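Nrps/pks (Streptomyces albus, PDB 4OPE) probably catalyses decarboxylative chain elongation, or at least handles the growing acyl chain, as a ketosynthase domain of the AT-less oxazolomycin assembly line. Local coordinates at residues R96-T101 with S243-L248; T101-L106 with Y161-D166. All coordinates share one frame; numbering follows the deposited sequence.

Interaction 1. Residues R96-T101 with S243-L248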
ATOM      1  N   ARG A  96      -1.039  16.801   3.536  1.00 38.84           N
ATOM      2  CA  ARG A  96      -0.857  18.143   3.060  1.00 39.69           C
ATOM      3  C   ARG A  96       0.519  18.381   2.476  1.00 38.50           C
ATOM      4  O   ARG A  96       0.683  19.011   1.437  1.00 35.98           O
ATOM      5  CB  ARG A  96      -1.058  19.088   4.215  1.00 42.06           C
ATOM      6  CG  ARG A  96      -2.389  18.885   4.955  1.00 43.55           C
ATOM      7  CD  ARG A  96      -2.546  19.947   6.011  1.00 42.02           C
ATOM      8  NE  ARG A  96      -2.810  19.397   7.323  1.00 39.20           N
ATOM      9  CZ  ARG A  96      -2.300  19.871   8.443  1.00 37.79           C
ATOM     10  NH1 ARG A  96      -1.415  20.866   8.449  1.00 39.39           N
ATOM     11  NH2 ARG A  96      -2.665  19.324   9.569  1.00 38.79           N
ATOM     12  N   ILE A  97       1.521  17.887   3.175  1.00 38.82           N
ATOM     13  CA  ILE A  97       2.891  18.093   2.772  1.00 36.73           C
ATOM     14  C   ILE A  97       3.195  17.353   1.493  1.00 34.99           C
ATOM     15  O   ILE A  97       3.899  17.861   0.613  1.00 35.89           O
ATOM     16  CB  ILE A  97       3.820  17.672   3.898  1.00 37.91           C
ATOM     17  CG1 ILE A  97       3.702  18.729   4.996  1.00 39.59           C
ATOM     18  CG2 ILE A  97       5.248  17.530   3.390  1.00 38.41           C
ATOM     19  CD1 ILE A  97       4.565  18.462   6.201  1.00 41.84           C
ATOM     20  N   PHE A  98       2.670  16.151   1.375  1.00 31.74           N
ATOM     21  CA  PHE A  98       2.884  15.413   0.167  1.00 31.67           C
ATOM     22  C   PHE A  98       2.286  16.111  -1.081  1.00 31.61           C
ATOM     23  O   PHE A  98       2.817  16.001  -2.180  1.00 29.25           O
ATOM     24  CB  PHE A  98       2.339  14.007   0.319  1.00 31.99           C
ATOM     25  CG  PHE A  98       2.805  13.077  -0.726  1.00 31.96           C
ATOM     26  CD1 PHE A  98       4.146  12.796  -0.870  1.00 32.80           C
ATOM     27  CD2 PHE A  98       1.932  12.495  -1.567  1.00 33.80           C
ATOM     28  CE1 PHE A  98       4.606  11.935  -1.858  1.00 32.87           C
ATOM     29  CE2 PHE A  98       2.387  11.625  -2.562  1.00 34.88           C
ATOM     30  CZ  PHE A  98       3.727  11.355  -2.706  1.00 32.71           C
ATOM     31  N   LEU A  99       1.207  16.847  -0.899  1.00 30.96           N
ATOM     32  CA  LEU A  99       0.658  17.599  -1.998  1.00 31.83           C
ATOM     33  C   LEU A  99       1.637  18.659  -2.476  1.00 32.12           C
ATOM     34  O   LEU A  99       1.904  18.800  -3.683  1.00 32.16           O
ATOM     35  CB  LEU A  99      -0.617  18.280  -1.585  1.00 33.70           C
ATOM     36  CG  LEU A  99      -1.898  17.526  -1.796  1.00 36.18           C
ATOM     37  CD1 LEU A  99      -2.952  18.287  -1.029  1.00 38.37           C
ATOM     38  CD2 LEU A  99      -2.274  17.436  -3.267  1.00 36.83           C
ATOM     39  N   GLN A 100       2.210  19.394  -1.537  1.00 31.95           N
ATOM     40  CA  GLN A 100       3.213  20.375  -1.923  1.00 32.60           C
ATOM     41  C   GLN A 100       4.445  19.702  -2.546  1.00 31.61           C
ATOM     42  O   GLN A 100       4.981  20.200  -3.534  1.00 31.87           O
ATOM     43  CB  GLN A 100       3.557  21.287  -0.761  1.00 33.85           C
ATOM     44  CG  GLN A 100       2.306  22.021  -0.222  1.00 37.08           C
ATOM     45  CD  GLN A 100       2.607  22.906   1.000  1.00 39.49           C
ATOM     46  OE1 GLN A 100       3.519  22.635   1.722  1.00 39.28           O
ATOM     47  NE2 GLN A 100       1.805  23.924   1.241  1.00 42.46           N
ATOM     48  N   THR A 101       4.855  18.555  -2.011  1.00 29.92           N
ATOM     49  CA  THR A 101       5.970  17.817  -2.564  1.00 29.19           C
ATOM     50  C   THR A 101       5.707  17.437  -3.999  1.00 29.01           C
ATOM     51  O   THR A 101       6.537  17.643  -4.873  1.00 30.13           O
ATOM     52  CB  THR A 101       6.215  16.562  -1.728  1.00 30.38           C
ATOM     53  OG1 THR A 101       6.607  16.970  -0.410  1.00 32.32           O
ATOM     54  CG2 THR A 101       7.266  15.662  -2.350  1.00 29.19           C
ATOM     55  N   SER A 243       9.450  14.119   3.543  1.00 30.43           N
ATOM     56  CA  SER A 243       8.545  13.943   2.431  1.00 31.13           C
ATOM     57  C   SER A 243       9.410  13.931   1.178  1.00 32.33           C
ATOM     58  O   SER A 243      10.321  14.785   1.039  1.00 32.54           O
ATOM     59  CB  SER A 243       7.622  15.147   2.342  1.00 31.67           C
ATOM     60  OG  SER A 243       6.519  14.881   1.518  1.00 33.75           O
ATOM     61  N   GLY A 244       9.148  12.978   0.272  1.00 29.11           N
ATOM     62  CA  GLY A 244       9.888  12.936  -0.929  1.00 26.95           C
ATOM     63  C   GLY A 244       9.196  12.215  -2.030  1.00 26.97           C
ATOM     64  O   GLY A 244       8.390  11.338  -1.796  1.00 25.58           O
ATOM     65  N   ALA A 245       9.535  12.589  -3.264  1.00 27.08           N
ATOM     66  CA  ALA A 245       8.967  11.929  -4.414  1.00 26.70           C
ATOM     67  C   ALA A 245       9.884  12.064  -5.615  1.00 27.21           C
ATOM     68  O   ALA A 245      10.612  13.049  -5.747  1.00 25.88           O
ATOM     69  CB  ALA A 245       7.614  12.542  -4.715  1.00 27.49           C
ATOM     70  N   VAL A 246       9.827  11.064  -6.481  1.00 27.06           N
ATOM     71  CA  VAL A 246      10.513  11.096  -7.728  1.00 28.09           C
ATOM     72  C   VAL A 246       9.484  10.895  -8.826  1.00 29.73           C
ATOM     73  O   VAL A 246       8.372  10.365  -8.601  1.00 28.74           O
ATOM     74  CB  VAL A 246      11.554   9.964  -7.823  1.00 28.98           C
ATOM     75  CG1 VAL A 246      12.669  10.161  -6.817  1.00 29.72           C
ATOM     76  CG2 VAL A 246      10.931   8.600  -7.612  1.00 28.33           C
ATOM     77  N   LEU A 247       9.860  11.270 -10.042  1.00 31.39           N
ATOM     78  CA  LEU A 247       8.934  11.142 -11.194  1.00 30.32           C
ATOM     79  C   LEU A 247       9.560  10.221 -12.195  1.00 30.62           C
ATOM     80  O   LEU A 247      10.715  10.409 -12.571  1.00 29.85           O
ATOM     81  CB  LEU A 247       8.624  12.508 -11.830  1.00 29.61           C
ATOM     82  CG  LEU A 247       7.520  12.466 -12.916  1.00 29.86           C
ATOM     83  CD1 LEU A 247       6.178  12.161 -12.330  1.00 30.15           C
ATOM     84  CD2 LEU A 247       7.408  13.782 -13.620  1.00 30.46           C
ATOM     85  N   LEU A 248       8.785   9.232 -12.613  1.00 32.22           N
ATOM     86  CA  LEU A 248       9.283   8.121 -13.416  1.00 35.17           C
ATOM     87  C   LEU A 248       8.671   8.066 -14.820  1.00 37.09           C
ATOM     88  O   LEU A 248       7.534   8.496 -15.037  1.00 39.32           O
ATOM     89  CB  LEU A 248       8.995   6.824 -12.683  1.00 36.27           C
ATOM     90  CG  LEU A 248       9.556   6.741 -11.259  1.00 36.51           C
ATOM     91  CD1 LEU A 248       8.824   5.679 -10.452  1.00 36.60           C
ATOM     92  CD2 LEU A 248      11.040   6.430 -11.301  1.00 37.95           C
TER

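Interaction 2. Residues T101-L106 with Y161-D166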
ATOM      1  N   THR A 101       4.855  18.555  -2.011  1.00 29.92           N
ATOM      2  CA  THR A 101       5.970  17.817  -2.564  1.00 29.19           C
ATOM      3  C   THR A 101       5.707  17.437  -3.999  1.00 29.01           C
ATOM      4  O   THR A 101       6.537  17.643  -4.873  1.00 30.13           O
ATOM      5  CB  THR A 101       6.215  16.562  -1.728  1.00 30.38           C
ATOM      6  OG1 THR A 101       6.607  16.970  -0.410  1.00 32.32           O
ATOM      7  CG2 THR A 101       7.266  15.662  -2.350  1.00 29.19           C
ATOM      8  N   VAL A 102       4.527  16.940  -4.295  1.00 29.36           N
ATOM      9  CA  VAL A 102       4.259  16.564  -5.686  1.00 29.43           C
ATOM     10  C   VAL A 102       4.291  17.765  -6.600  1.00 29.20           C
ATOM     11  O   VAL A 102       4.840  17.702  -7.707  1.00 29.87           O
ATOM     12  CB  VAL A 102       2.967  15.774  -5.842  1.00 28.89           C
ATOM     13  CG1 VAL A 102       2.706  15.474  -7.305  1.00 28.98           C
ATOM     14  CG2 VAL A 102       3.112  14.471  -5.071  1.00 28.05           C
ATOM     15  N   TRP A 103       3.737  18.870  -6.130  1.00 29.47           N
ATOM     16  CA  TRP A 103       3.816  20.114  -6.895  1.00 29.23           C
ATOM     17  C   TRP A 103       5.282  20.430  -7.200  1.00 29.58           C
ATOM     18  O   TRP A 103       5.633  20.719  -8.359  1.00 29.50           O
ATOM     19  CB  TRP A 103       3.196  21.306  -6.157  1.00 30.43           C
ATOM     20  CG  TRP A 103       3.146  22.494  -7.052  1.00 31.76           C
ATOM     21  CD1 TRP A 103       4.087  23.476  -7.193  1.00 31.11           C
ATOM     22  CD2 TRP A 103       2.100  22.803  -7.986  1.00 32.82           C
ATOM     23  NE1 TRP A 103       3.688  24.394  -8.155  1.00 30.39           N
ATOM     24  CE2 TRP A 103       2.483  23.997  -8.669  1.00 31.67           C
ATOM     25  CE3 TRP A 103       0.886  22.191  -8.313  1.00 31.74           C
ATOM     26  CZ2 TRP A 103       1.697  24.567  -9.667  1.00 31.69           C
ATOM     27  CZ3 TRP A 103       0.090  22.772  -9.301  1.00 32.47           C
ATOM     28  CH2 TRP A 103       0.498  23.947  -9.961  1.00 32.79           C
ATOM     29  N   HIS A 104       6.146  20.386  -6.178  1.00 28.92           N
ATOM     30  CA  HIS A 104       7.524  20.728  -6.410  1.00 29.30           C
ATOM     31  C   HIS A 104       8.232  19.697  -7.272  1.00 29.58           C
ATOM     32  O   HIS A 104       9.124  20.053  -8.036  1.00 30.70           O
ATOM     33  CB  HIS A 104       8.248  20.943  -5.122  1.00 30.37           C
ATOM     34  CG  HIS A 104       7.825  22.178  -4.403  1.00 31.48           C
ATOM     35  ND1 HIS A 104       7.681  22.232  -3.036  1.00 31.85           N
ATOM     36  CD2 HIS A 104       7.525  23.413  -4.862  1.00 33.85           C
ATOM     37  CE1 HIS A 104       7.314  23.447  -2.677  1.00 32.40           C
ATOM     38  NE2 HIS A 104       7.227  24.187  -3.769  1.00 35.03           N
ATOM     39  N   LEU A 105       7.820  18.444  -7.194  1.00 28.49           N
ATOM     40  CA  LEU A 105       8.376  17.429  -8.072  1.00 28.59           C
ATOM     41  C   LEU A 105       8.148  17.793  -9.551  1.00 30.35           C
ATOM     42  O   LEU A 105       9.076  17.671 -10.406  1.00 30.56           O
ATOM     43  CB  LEU A 105       7.729  16.060  -7.772  1.00 28.74           C
ATOM     44  CG  LEU A 105       7.897  14.899  -8.753  1.00 28.54           C
ATOM     45  CD1 LEU A 105       9.381  14.621  -8.798  1.00 29.62           C
ATOM     46  CD2 LEU A 105       7.175  13.630  -8.320  1.00 27.69           C
ATOM     47  N   LEU A 106       6.925  18.210  -9.887  1.00 30.26           N
ATOM     48  CA  LEU A 106       6.629  18.495 -11.285  1.00 30.53           C
ATOM     49  C   LEU A 106       7.476  19.665 -11.757  1.00 31.19           C
ATOM     50  O   LEU A 106       8.041  19.645 -12.856  1.00 32.43           O
ATOM     51  CB  LEU A 106       5.173  18.755 -11.462  1.00 32.19           C
ATOM     52  CG  LEU A 106       4.320  17.560 -11.875  1.00 34.77           C
ATOM     53  CD1 LEU A 106       4.764  16.197 -11.383  1.00 34.83           C
ATOM     54  CD2 LEU A 106       2.891  17.846 -11.493  1.00 35.70           C
ATOM     55  N   TYR A 161      -6.362  13.332  -7.563  1.00 37.85           N
ATOM     56  CA  TYR A 161      -7.487  14.162  -7.874  1.00 38.35           C
ATOM     57  C   TYR A 161      -7.023  15.527  -8.363  1.00 38.39           C
ATOM     58  O   TYR A 161      -7.365  15.965  -9.452  1.00 41.86           O
ATOM     59  CB  TYR A 161      -8.329  14.331  -6.645  1.00 40.18           C
ATOM     60  CG  TYR A 161      -9.294  15.447  -6.761  1.00 46.70           C
ATOM     61  CD1 TYR A 161     -10.401  15.335  -7.612  1.00 52.46           C
ATOM     62  CD2 TYR A 161      -9.130  16.608  -6.024  1.00 47.62           C
ATOM     63  CE1 TYR A 161     -11.321  16.355  -7.730  1.00 57.22           C
ATOM     64  CE2 TYR A 161     -10.020  17.654  -6.152  1.00 55.65           C
ATOM     65  CZ  TYR A 161     -11.121  17.533  -7.005  1.00 59.93           C
ATOM     66  OH  TYR A 161     -12.041  18.562  -7.122  1.00 60.96           O
ATOM     67  N   PHE A 162      -6.207  16.175  -7.558  1.00 35.63           N
ATOM     68  CA  PHE A 162      -5.788  17.518  -7.795  1.00 33.34           C
ATOM     69  C   PHE A 162      -4.901  17.658  -9.004  1.00 32.64           C
ATOM     70  O   PHE A 162      -4.941  18.669  -9.662  1.00 33.45           O
ATOM     71  CB  PHE A 162      -5.052  18.064  -6.570  1.00 33.15           C
ATOM     72  CG  PHE A 162      -4.580  19.472  -6.731  1.00 33.93           C
ATOM     73  CD1 PHE A 162      -5.470  20.545  -6.613  1.00 34.70           C
ATOM     74  CD2 PHE A 162      -3.256  19.743  -7.028  1.00 33.80           C
ATOM     75  CE1 PHE A 162      -5.032  21.848  -6.746  1.00 33.69           C
ATOM     76  CE2 PHE A 162      -2.810  21.049  -7.181  1.00 33.52           C
ATOM     77  CZ  PHE A 162      -3.701  22.103  -7.030  1.00 34.12           C
ATOM     78  N   PHE A 163      -4.051  16.695  -9.283  1.00 32.83           N
ATOM     79  CA  PHE A 163      -3.148  16.818 -10.442  1.00 32.87           C
ATOM     80  C   PHE A 163      -3.694  16.141 -11.680  1.00 33.68           C
ATOM     81  O   PHE A 163      -3.039  16.137 -12.725  1.00 34.78           O
ATOM     82  CB  PHE A 163      -1.796  16.175 -10.109  1.00 32.76           C
ATOM     83  CG  PHE A 163      -1.018  16.941  -9.113  1.00 30.97           C
ATOM     84  CD1 PHE A 163      -1.236  16.773  -7.774  1.00 30.45           C
ATOM     85  CD2 PHE A 163      -0.060  17.843  -9.525  1.00 30.55           C
ATOM     86  CE1 PHE A 163      -0.483  17.499  -6.849  1.00 30.70           C
ATOM     87  CE2 PHE A 163       0.677  18.577  -8.598  1.00 29.89           C
ATOM     88  CZ  PHE A 163       0.447  18.417  -7.259  1.00 29.14           C
ATOM     89  N   ASP A 164      -4.873  15.548 -11.540  1.00 35.28           N
ATOM     90  CA  ASP A 164      -5.533  14.812 -12.584  1.00 37.49           C
ATOM     91  C   ASP A 164      -4.709  13.635 -13.049  1.00 36.74           C
ATOM     92  O   ASP A 164      -4.377  13.497 -14.233  1.00 36.93           O
ATOM     93  CB  ASP A 164      -5.903  15.744 -13.739  1.00 39.78           C
ATOM     94  CG  ASP A 164      -6.987  15.156 -14.670  1.00 42.90           C
ATOM     95  OD1 ASP A 164      -7.562  14.082 -14.366  1.00 44.94           O
ATOM     96  OD2 ASP A 164      -7.233  15.751 -15.746  1.00 49.51           O
ATOM     97  N   PHE A 165      -4.344  12.795 -12.097  1.00 36.57           N
ATOM     98  CA  PHE A 165      -3.592  11.593 -12.413  1.00 37.66           C
ATOM     99  C   PHE A 165      -4.540  10.395 -12.362  1.00 38.22           C
ATOM    100  O   PHE A 165      -5.040  10.015 -11.291  1.00 39.09           O
ATOM    101  CB  PHE A 165      -2.418  11.416 -11.431  1.00 38.08           C
ATOM    102  CG  PHE A 165      -1.336  12.458 -11.547  1.00 37.93           C
ATOM    103  CD1 PHE A 165      -1.150  13.176 -12.719  1.00 38.60           C
ATOM    104  CD2 PHE A 165      -0.491  12.703 -10.472  1.00 36.59           C
ATOM    105  CE1 PHE A 165      -0.163  14.127 -12.810  1.00 39.09           C
ATOM    106  CE2 PHE A 165       0.505  13.626 -10.559  1.00 36.57           C
ATOM    107  CZ  PHE A 165       0.670  14.356 -11.726  1.00 38.67           C
ATOM    108  N   ASP A 166      -4.818   9.812 -13.519  1.00 39.32           N
ATOM    109  CA  ASP A 166      -5.872   8.797 -13.593  1.00 41.22           C
ATOM    110  C   ASP A 166      -5.290   7.407 -13.819  1.00 39.05           C
ATOM    111  O   ASP A 166      -5.956   6.502 -14.225  1.00 40.49           O
ATOM    112  CB  ASP A 166      -6.964   9.199 -14.607  1.00 43.32           C
ATOM    113  CG  ASP A 166      -6.468   9.273 -16.055  1.00 47.97           C
ATOM    114  OD1 ASP A 166      -5.261   8.991 -16.336  1.00 47.24           O
ATOM    115  OD2 ASP A 166      -7.323   9.618 -16.925  1.00 51.54           O
TER

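Interaction 1. Residues R96-T101 with S243-L248
The side-chain hydroxyls of T101 and S243 meet across the contact in a hydrogen bond, OG1 of T101 lying 2.8 Å from OG of S243. This is the only hydrogen bond joining helix 96-101 to strand 243-248, and either oxygen could be its donor. With its OG anti to the backbone N (chi1 -165°), S243 reaches from the strand toward the helix. T101 turns OG1 back beside its own backbone N (chi1 -64°), where the carbonyl O of I97, one turn earlier, also lies within bonding distance at 3.0 Å. Threonine and serine suit the place because their short hydroxyl side chains can satisfy each other inside a fully buried interface.

Around this pair the fold is that of the thiolase superfamily, with helix 93-108 packed on the mixed sheet. Strand 242-250 sits between the antiparallel strands 9-17 and 197-204, and the short segments cross at -37° with their axes 8.0 Å apart. S243 and A245 turn their CB atoms to the helix, and their small side chains permit so close an approach; at G244 a side chain would face away.

Apolar contacts flank the hydroxyls. CG2, the methyl branch of T101, rests 3.9 Å from CB of A245. I97 brings its CG2 branch alongside S243, 3.5 Å from CB. F98 sets an aromatic edge against two oxygens, OG of S243 and the carbonyl O of G244, its CE1 lying 3.8 Å from the latter; CE1 also makes an apolar contact with CB of A245. The F98 side chain packs on V155 and V159 of helix 152-163 as well.

Interaction 2. Residues T101-L106 with Y161-D166
V102 and L106 both touch the F163 ring; the bond from N of L106 to O of V102 (3.1 Å) marks a spacing of one helical turn, which puts both side chains on the side of helix 93-108 that meets F163. The contact belongs to the helical layer of the thiolase fold: this helix packs against the C-terminal end of helix 152-163 and the turn that follows. There D164, at positive phi, forms a Schellman motif that turns the chain out of the helix and lets F165 follow F163 into the same buried interface.

F163 carries the largest share of the packing. CG1 of V102 lies over one face of its ring, 3.8 Å from the centroid and 16° off the normal, a CH-pi contact; CD2 of F162 covers the opposite face toward the rim. The beta-branched valine is compact enough to place one methyl there, with CG1 anti to the backbone N (chi1 177°). The six-membered ring of W103 meets F163 obliquely, planes at 45°, and its broad indole also reaches F162, CZ3 to CE2 at 4.0 Å. R113 makes a cation-pi contact with the F162 ring and hydrogen-bonds, through NH1, to its carbonyl O.

F165 turns a ring face to CB of F163, which lies over the centre of the ring. One methyl of L106, CD2, touches both phenylalanines: it sits 3.5 Å from CD2 of F163 and, at the edge of the other ring, 4.1 Å from CZ of F165.

How the interactions relate
From the N terminus, strand 9-17 comes first in the chain, and helix 93-108 then supplies one side of both contacts, its earlier turns to interaction 1 and its later turns to interaction 2. T101 belongs to both segments but touches its partner only in interaction 1. Interaction 2 closes the shorter loop, of 54 residues, through helix 113-116 and strand 121-126 to the end of helix 152-163. Interaction 1 closes a loop of 141 residues that runs on to strand 242-250 and wholly encloses the shorter one. One helix is thereby tied to the central sheet and to a neighbouring helix. The contacts also touch directly: L105 packs on A245, V246 and L247.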